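Local coordinates for galectin-1 (Bufo arenarum, PDB 1A78), which binds beta-galactosides, and probably a range of complex carbohydrates, as a homodimeric galectin, and may regulate apoptosis and cell differentiation, at residues F42-N47 against F107-R112; V56-C61 against E72-V77. All blocks are in the same frame, centred on the assembly; numbering follows the deposited sequence.

Overall arrangement
Interaction 1 is the more buried of the two: F42-N47 in the six-stranded sheet meets F107-R112 at the edge of the five-stranded one, and side chains with one bridging water join them across the sandwich. Interaction 2 lies further out, pairing V56-C61 with E72-V77 inside the six-stranded sheet by main-chain bonds, with charged groups above them. Strands 41-49 and 58-65 are neighbours, and Asn47 O probably accepts a bond from Val60 N. The two contacts also meet in the interior, where Phe109 packs on Cys61 and Gln73. On the outer face both reach the thiogalactose, interaction 1 through His45 and interaction 2 through Glu72.

Interaction 1: F42-N47 against F107-R112; sequences FLLHFN and FSFPVR. With YIO (1-thio-beta-D-galactopyranose), chain C.
Leu44 and Phe109 meet inside the galectin beta-sandwich, where strand 41-49 of the six-stranded sheet faces edge strand 106-110 of the five-stranded one. Phe109 is the side chain to follow. From CB, with CG anti to the backbone N (chi1 -175°), the ring heads for the opposite sheet. CG and CD2 lie under Leu44 CD1, which sits 4.2 Å from the ring centroid in a CH-pi contact over one face. Pro110 CD covers the other face, towards the rim. CD1 packs against Cys61 and Gln73, while CE2 comes 3.5 Å from Leu43 O. At the tip, CZ rests on one face of the Arg112 guanidinium, whose NE and NH2 bond to Ser63 OG and Ser71 O.

A second aromatic pair extends the contact: Phe107 CZ approaches the edge of the Phe46 ring, 4.0 Å from CE2. At the other end Leu43 CD2 and Val111 CG1 touch loosely. Leu43 and Leu44 both face Leu35 in a classic beta bulge, at the corner the chain turns at Leu43.

Alternate residues of the same strand serve the sugar. While the side chains of Leu44 and Phe46 reach into the core, His45 and Asn47 sit on the outer face. His45 ND1 is bonded to Asn34 OD1, which fixes the ring's rotation, and His45 NE2 and the thiogalactose O4 make a weak, bent bond of 2.9 Å. Asn47 OD1, held by Arg49 NE, is 3.2 Å from the same O4.

A single water joins the two main chains beside the bulge. It donates to Leu43 O at 2.7 Å and to Pro110 O at 2.9 Å, and accepts from Arg112 N at 2.8 Å.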
loop_
_atom_site.group_PDB
_atom_site.type_symbol
_atom_site.label_atom_id
_atom_site.label_comp_id
_atom_site.label_asym_id
_atom_site.label_seq_id
_atom_site.Cartn_x
_atom_site.Cartn_y
_atom_site.Cartn_z
ATOM N N PHE A 42 -15.801 -0.765 8.721
ATOM C CA PHE A 42 -14.493 -0.788 9.370
ATOM C C PHE A 42 -14.539 -1.734 10.549
ATOM O O PHE A 42 -15.498 -1.750 11.296
ATOM C CB PHE A 42 -14.112 0.591 9.900
ATOM C CG PHE A 42 -13.966 1.646 8.835
ATOM C CD1 PHE A 42 -13.613 1.302 7.518
ATOM C CD2 PHE A 42 -14.128 2.991 9.154
ATOM C CE1 PHE A 42 -13.419 2.282 6.545
ATOM C CE2 PHE A 42 -13.935 3.988 8.182
ATOM C CZ PHE A 42 -13.579 3.630 6.880
ATOM N N LEU A 43 -13.549 -2.608 10.645
ATOM C CA LEU A 43 -13.446 -3.514 11.778
ATOM C C LEU A 43 -12.829 -2.605 12.839
ATOM O O LEU A 43 -13.216 -2.656 13.992
ATOM C CB LEU A 43 -12.503 -4.672 11.451
ATOM C CG LEU A 43 -12.884 -6.074 11.924
ATOM C CD1 LEU A 43 -14.266 -6.487 11.388
ATOM C CD2 LEU A 43 -11.811 -7.058 11.447
ATOM N N LEU A 44 -11.958 -1.697 12.402
ATOM C CA LEU A 44 -11.306 -0.743 13.268
ATOM C C LEU A 44 -11.087 0.606 12.611
ATOM O O LEU A 44 -10.500 0.668 11.538
ATOM C CB LEU A 44 -9.910 -1.244 13.717
ATOM C CG LEU A 44 -9.016 -0.216 14.488
ATOM C CD1 LEU A 44 -9.690 0.238 15.805
ATOM C CD2 LEU A 44 -7.660 -0.786 14.824
ATOM N N HIS A 45 -11.601 1.665 13.240
ATOM C CA HIS A 45 -11.372 3.055 12.828
ATOM C C HIS A 45 -10.557 3.615 14.013
ATOM O O HIS A 45 -11.073 3.742 15.138
ATOM C CB HIS A 45 -12.672 3.855 12.661
ATOM C CG HIS A 45 -12.471 5.348 12.587
ATOM N ND1 HIS A 45 -12.130 6.008 11.421
ATOM C CD2 HIS A 45 -12.586 6.314 13.533
ATOM C CE1 HIS A 45 -12.041 7.308 11.649
ATOM N NE2 HIS A 45 -12.313 7.522 12.922
ATOM N N PHE A 46 -9.275 3.857 13.753
ATOM C CA PHE A 46 -8.312 4.364 14.721
ATOM C C PHE A 46 -8.140 5.861 14.470
ATOM O O PHE A 46 -7.442 6.259 13.549
ATOM C CB PHE A 46 -7.002 3.609 14.500
ATOM C CG PHE A 46 -5.872 4.097 15.324
ATOM C CD1 PHE A 46 -5.068 5.132 14.871
ATOM C CD2 PHE A 46 -5.618 3.534 16.561
ATOM C CE1 PHE A 46 -4.037 5.606 15.644
ATOM C CE2 PHE A 46 -4.579 3.999 17.350
ATOM C CZ PHE A 46 -3.788 5.037 16.896
ATOM N N ASN A 47 -8.726 6.699 15.314
ATOM C CA ASN A 47 -8.661 8.139 15.104
ATOM C C ASN A 47 -7.904 8.902 16.213
ATOM O O ASN A 47 -8.373 8.973 17.351
ATOM C CB ASN A 47 -10.109 8.629 14.971
ATOM C CG ASN A 47 -10.228 10.088 14.571
ATOM O OD1 ASN A 47 -11.324 10.634 14.631
ATOM N ND2 ASN A 47 -9.138 10.716 14.121
ATOM N N PHE A 107 -2.411 -1.328 23.142
ATOM C CA PHE A 107 -3.751 -1.571 23.675
ATOM C C PHE A 107 -4.519 -2.379 22.647
ATOM O O PHE A 107 -4.056 -2.551 21.532
ATOM C CB PHE A 107 -4.464 -0.266 24.049
ATOM C CG PHE A 107 -4.845 0.595 22.887
ATOM C CD1 PHE A 107 -6.073 0.420 22.243
ATOM C CD2 PHE A 107 -4.010 1.628 22.475
ATOM C CE1 PHE A 107 -6.454 1.264 21.215
ATOM C CE2 PHE A 107 -4.386 2.480 21.441
ATOM C CZ PHE A 107 -5.603 2.302 20.813
ATOM N N SER A 108 -5.651 -2.942 23.011
ATOM C CA SER A 108 -6.378 -3.709 22.027
ATOM C C SER A 108 -7.788 -3.161 21.839
ATOM O O SER A 108 -8.219 -2.297 22.615
ATOM C CB SER A 108 -6.401 -5.187 22.418
ATOM O OG SER A 108 -7.292 -5.430 23.484
ATOM N N PHE A 109 -8.446 -3.597 20.753
ATOM C CA PHE A 109 -9.821 -3.236 20.400
ATOM C C PHE A 109 -10.484 -4.556 20.057
ATOM O O PHE A 109 -9.842 -5.425 19.491
ATOM C CB PHE A 109 -9.853 -2.307 19.198
ATOM C CG PHE A 109 -11.244 -1.795 18.858
ATOM C CD1 PHE A 109 -11.846 -0.801 19.637
ATOM C CD2 PHE A 109 -11.949 -2.308 17.758
ATOM C CE1 PHE A 109 -13.118 -0.331 19.330
ATOM C CE2 PHE A 109 -13.225 -1.840 17.437
ATOM C CZ PHE A 109 -13.812 -0.855 18.219
ATOM N N PRO A 110 -11.755 -4.760 20.446
ATOM C CA PRO A 110 -12.407 -6.031 20.128
ATOM C C PRO A 110 -12.838 -6.172 18.653
ATOM O O PRO A 110 -13.197 -5.184 17.988
ATOM C CB PRO A 110 -13.619 -6.017 21.055
ATOM C CG PRO A 110 -13.996 -4.594 21.041
ATOM C CD PRO A 110 -12.669 -3.897 21.214
ATOM N N VAL A 111 -12.776 -7.400 18.153
ATOM C CA VAL A 111 -13.183 -7.699 16.800
ATOM C C VAL A 111 -14.674 -7.990 16.879
ATOM O O VAL A 111 -15.082 -9.058 17.329
ATOM C CB VAL A 111 -12.409 -8.905 16.247
ATOM C CG1 VAL A 111 -13.102 -9.458 15.010
ATOM C CG2 VAL A 111 -11.003 -8.465 15.897
ATOM N N ARG A 112 -15.486 -7.031 16.449
ATOM C CA ARG A 112 -16.937 -7.175 16.516
ATOM C C ARG A 112 -17.492 -8.038 15.388
ATOM O O ARG A 112 -18.646 -8.446 15.416
ATOM C CB ARG A 112 -17.588 -5.788 16.626
ATOM C CG ARG A 112 -16.735 -4.904 17.547
ATOM C CD ARG A 112 -17.492 -3.878 18.371
ATOM N NE ARG A 112 -17.152 -2.523 17.964
ATOM C CZ ARG A 112 -17.045 -1.469 18.770
ATOM N NH1 ARG A 112 -17.237 -1.583 20.073
ATOM N NH2 ARG A 112 -16.798 -0.276 18.248
HETATM C C1 YIO C . -17.390 10.668 14.681
HETATM C C2 YIO C . -16.412 11.080 13.609
HETATM C C3 YIO C . -16.034 9.881 12.762
HETATM C C4 YIO C . -15.403 8.854 13.660
HETATM C C5 YIO C . -16.381 8.493 14.778
HETATM C C6 YIO C . -15.777 7.558 15.793
HETATM O O2 YIO C . -16.997 12.070 12.794
HETATM O O3 YIO C . -15.096 10.279 11.780
HETATM O O4 YIO C . -14.199 9.379 14.193
HETATM O O5 YIO C . -16.813 9.658 15.505
HETATM O O6 YIO C . -16.808 6.942 16.549
HETATM S S1 YIO C . -17.510 12.111 15.771
HETATM O O HOH W 1 -14.357 -4.733 15.347
#

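Interaction 2: V56-C61 against E72-V77; sequences VNKIVC and EQREEV. With GAL (beta-D-galactopyranose), chain B; YIO (1-thio-beta-D-galactopyranose), chain C.
Ile59 and Glu75 pair through two main-chain bonds, Ile59 N to Glu75 O at 3.2 Å and Glu75 N to Ile59 O at 2.9 Å. Cys61 and Gln73 form the next hydrogen-bonded antiparallel pair, and between them Val60 and Arg74 make the non-hydrogen-bonded one. Arg74 CA and Glu72 CA add C-H...O contacts to Ile59 O and Cys61 O.

Among the van der Waals contacts of the side chains, Val60 touches both Arg74 and Glu72 on the sugar side: CG2 lies over one face of the Arg74 guanidinium, and CG1 is 3.5 Å from Glu72 OE1. On the interior face Ile59 CD1 presses on Val77 O, a buried carbonyl with no polar partner in the model.

The charged groups form two sets. Beyond the Ile59-Glu75 pair, Lys58, bent at chi2 and chi3, folds back so that NZ meets the syn lone pair of Glu76 OE1 at 2.7 Å. On the sugar side Arg74 NH1 bridges to Glu72 OE1 at 2.6 Å, and Asp55 holds Arg74 NH2, so both side chains are pinned. One side-chain hydrogen bond lies on the inner face: Gln73 NE2 bonds to Glu75 OE1 and, across the sandwich, also to the main-chain Ser108 O.

The ligand bonds complete the account. Glu72 OE2 accepts from O6 of the thiogalactose and from O2 of the galactose, each at 2.6 Å, so one oxygen grips both rings of the disaccharide. Arg74 NH2 donates to the galactose O3 at 3.3 Å. This is the beta hairpin of strands 58-65 and 68-75, whose outer face supplies part of the galectin carbohydrate site.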
loop_
_atom_site.group_PDB
_atom_site.type_symbol
_atom_site.label_atom_id
_atom_site.label_comp_id
_atom_site.label_asym_id
_atom_site.label_seq_id
_atom_site.Cartn_x
_atom_site.Cartn_y
_atom_site.Cartn_z
ATOM N N VAL A 56 -9.304 16.486 22.806
ATOM C CA VAL A 56 -8.023 17.160 22.605
ATOM C C VAL A 56 -6.997 16.108 22.988
ATOM O O VAL A 56 -7.155 15.475 24.025
ATOM C CB VAL A 56 -7.939 18.454 23.501
ATOM C CG1 VAL A 56 -6.573 19.108 23.392
ATOM C CG2 VAL A 56 -9.039 19.478 23.080
ATOM N N ASN A 57 -6.029 15.839 22.112
ATOM C CA ASN A 57 -5.009 14.812 22.348
ATOM C C ASN A 57 -5.567 13.493 22.866
ATOM O O ASN A 57 -5.068 12.940 23.842
ATOM C CB ASN A 57 -3.941 15.286 23.317
ATOM C CG ASN A 57 -2.913 16.136 22.665
ATOM O OD1 ASN A 57 -3.229 17.016 21.870
ATOM N ND2 ASN A 57 -1.666 15.912 23.014
ATOM N N LYS A 58 -6.542 12.937 22.169
ATOM C CA LYS A 58 -7.150 11.683 22.602
ATOM C C LYS A 58 -7.194 10.737 21.401
ATOM O O LYS A 58 -7.090 11.175 20.265
ATOM C CB LYS A 58 -8.583 11.970 23.066
ATOM C CG LYS A 58 -9.173 10.952 24.012
ATOM C CD LYS A 58 -8.736 11.255 25.418
ATOM C CE LYS A 58 -9.338 12.582 25.882
ATOM N NZ LYS A 58 -8.704 13.123 27.141
ATOM N N ILE A 59 -7.365 9.449 21.659
ATOM C CA ILE A 59 -7.451 8.431 20.620
ATOM C C ILE A 59 -8.847 7.844 20.702
ATOM O O ILE A 59 -9.261 7.375 21.756
ATOM C CB ILE A 59 -6.416 7.286 20.853
ATOM C CG1 ILE A 59 -5.023 7.758 20.457
ATOM C CG2 ILE A 59 -6.804 6.002 20.098
ATOM C CD1 ILE A 59 -3.967 6.708 20.679
ATOM N N VAL A 60 -9.593 7.900 19.612
ATOM C CA VAL A 60 -10.932 7.317 19.601
ATOM C C VAL A 60 -10.925 6.115 18.649
ATOM O O VAL A 60 -10.374 6.213 17.570
ATOM C CB VAL A 60 -11.980 8.359 19.136
ATOM C CG1 VAL A 60 -13.361 7.755 19.140
ATOM C CG2 VAL A 60 -11.942 9.568 20.053
ATOM N N CYS A 61 -11.447 4.971 19.066
ATOM C CA CYS A 61 -11.479 3.800 18.201
ATOM C C CYS A 61 -12.914 3.374 18.076
ATOM O O CYS A 61 -13.676 3.478 19.040
ATOM C CB CYS A 61 -10.661 2.631 18.776
ATOM S SG CYS A 61 -8.885 2.865 18.728
ATOM N N GLU A 72 -17.901 3.767 20.672
ATOM C CA GLU A 72 -16.550 4.297 20.714
ATOM C C GLU A 72 -15.824 3.759 21.940
ATOM O O GLU A 72 -16.454 3.404 22.943
ATOM C CB GLU A 72 -16.550 5.829 20.784
ATOM C CG GLU A 72 -17.177 6.552 19.594
ATOM C CD GLU A 72 -16.829 8.038 19.564
ATOM O OE1 GLU A 72 -16.434 8.568 20.610
ATOM O OE2 GLU A 72 -16.919 8.687 18.505
ATOM N N GLN A 73 -14.504 3.654 21.822
ATOM C CA GLN A 73 -13.624 3.216 22.893
ATOM C C GLN A 73 -12.562 4.292 22.869
ATOM O O GLN A 73 -11.831 4.408 21.888
ATOM C CB GLN A 73 -12.988 1.853 22.608
ATOM C CG GLN A 73 -11.802 1.546 23.540
ATOM C CD GLN A 73 -11.226 0.143 23.367
ATOM O OE1 GLN A 73 -11.963 -0.841 23.360
ATOM N NE2 GLN A 73 -9.901 0.051 23.232
ATOM N N ARG A 74 -12.534 5.145 23.881
ATOM C CA ARG A 74 -11.538 6.202 23.914
ATOM C C ARG A 74 -10.299 5.732 24.664
ATOM O O ARG A 74 -10.372 4.761 25.409
ATOM C CB ARG A 74 -12.109 7.461 24.568
ATOM C CG ARG A 74 -13.076 8.220 23.687
ATOM C CD ARG A 74 -13.163 9.690 24.092
ATOM N NE ARG A 74 -13.824 10.513 23.077
ATOM C CZ ARG A 74 -15.024 10.255 22.566
ATOM N NH1 ARG A 74 -15.714 9.203 22.983
ATOM N NH2 ARG A 74 -15.495 10.993 21.567
ATOM N N GLU A 75 -9.171 6.404 24.457
ATOM C CA GLU A 75 -7.928 6.055 25.128
ATOM C C GLU A 75 -7.182 7.340 25.380
ATOM O O GLU A 75 -7.246 8.267 24.580
ATOM C CB GLU A 75 -7.068 5.117 24.290
ATOM C CG GLU A 75 -6.633 3.877 25.044
ATOM C CD GLU A 75 -7.688 2.788 25.027
ATOM O OE1 GLU A 75 -8.452 2.727 24.048
ATOM O OE2 GLU A 75 -7.758 1.972 25.969
ATOM N N GLU A 76 -6.451 7.381 26.486
ATOM C CA GLU A 76 -5.710 8.578 26.889
ATOM C C GLU A 76 -4.233 8.672 26.468
ATOM O O GLU A 76 -3.657 9.754 26.498
ATOM C CB GLU A 76 -5.841 8.766 28.406
ATOM C CG GLU A 76 -7.292 8.670 28.951
ATOM C CD GLU A 76 -8.215 9.755 28.401
ATOM O OE1 GLU A 76 -7.738 10.905 28.258
ATOM O OE2 GLU A 76 -9.406 9.456 28.116
ATOM N N VAL A 77 -3.601 7.553 26.130
ATOM C CA VAL A 77 -2.206 7.601 25.689
ATOM C C VAL A 77 -2.185 8.241 24.306
ATOM O O VAL A 77 -2.901 7.817 23.409
ATOM C CB VAL A 77 -1.567 6.186 25.646
ATOM C CG1 VAL A 77 -0.208 6.230 24.950
ATOM C CG2 VAL A 77 -1.367 5.674 27.060
HETATM C C1 GAL B . -18.673 11.420 16.997
HETATM C C2 GAL B . -18.165 11.720 18.418
HETATM C C3 GAL B . -19.070 11.059 19.464
HETATM C C4 GAL B . -20.528 11.485 19.239
HETATM C C5 GAL B . -20.926 11.137 17.821
HETATM C C6 GAL B . -22.342 11.591 17.559
HETATM O O2 GAL B . -16.838 11.253 18.588
HETATM O O3 GAL B . -18.646 11.440 20.764
HETATM O O4 GAL B . -20.663 12.892 19.411
HETATM O O5 GAL B . -20.053 11.834 16.884
HETATM O O6 GAL B . -22.625 11.587 16.178
HETATM C C1 YIO C . -17.390 10.668 14.681
HETATM C C2 YIO C . -16.412 11.080 13.609
HETATM C C3 YIO C . -16.034 9.881 12.762
HETATM C C4 YIO C . -15.403 8.854 13.660
HETATM C C5 YIO C . -16.381 8.493 14.778
HETATM C C6 YIO C . -15.777 7.558 15.793
HETATM O O2 YIO C . -16.997 12.070 12.794
HETATM O O3 YIO C . -15.096 10.279 11.780
HETATM O O4 YIO C . -14.199 9.379 14.193
HETATM O O5 YIO C . -16.813 9.658 15.505
HETATM O O6 YIO C . -16.808 6.942 16.549
HETATM S S1 YIO C . -17.510 12.111 15.771
#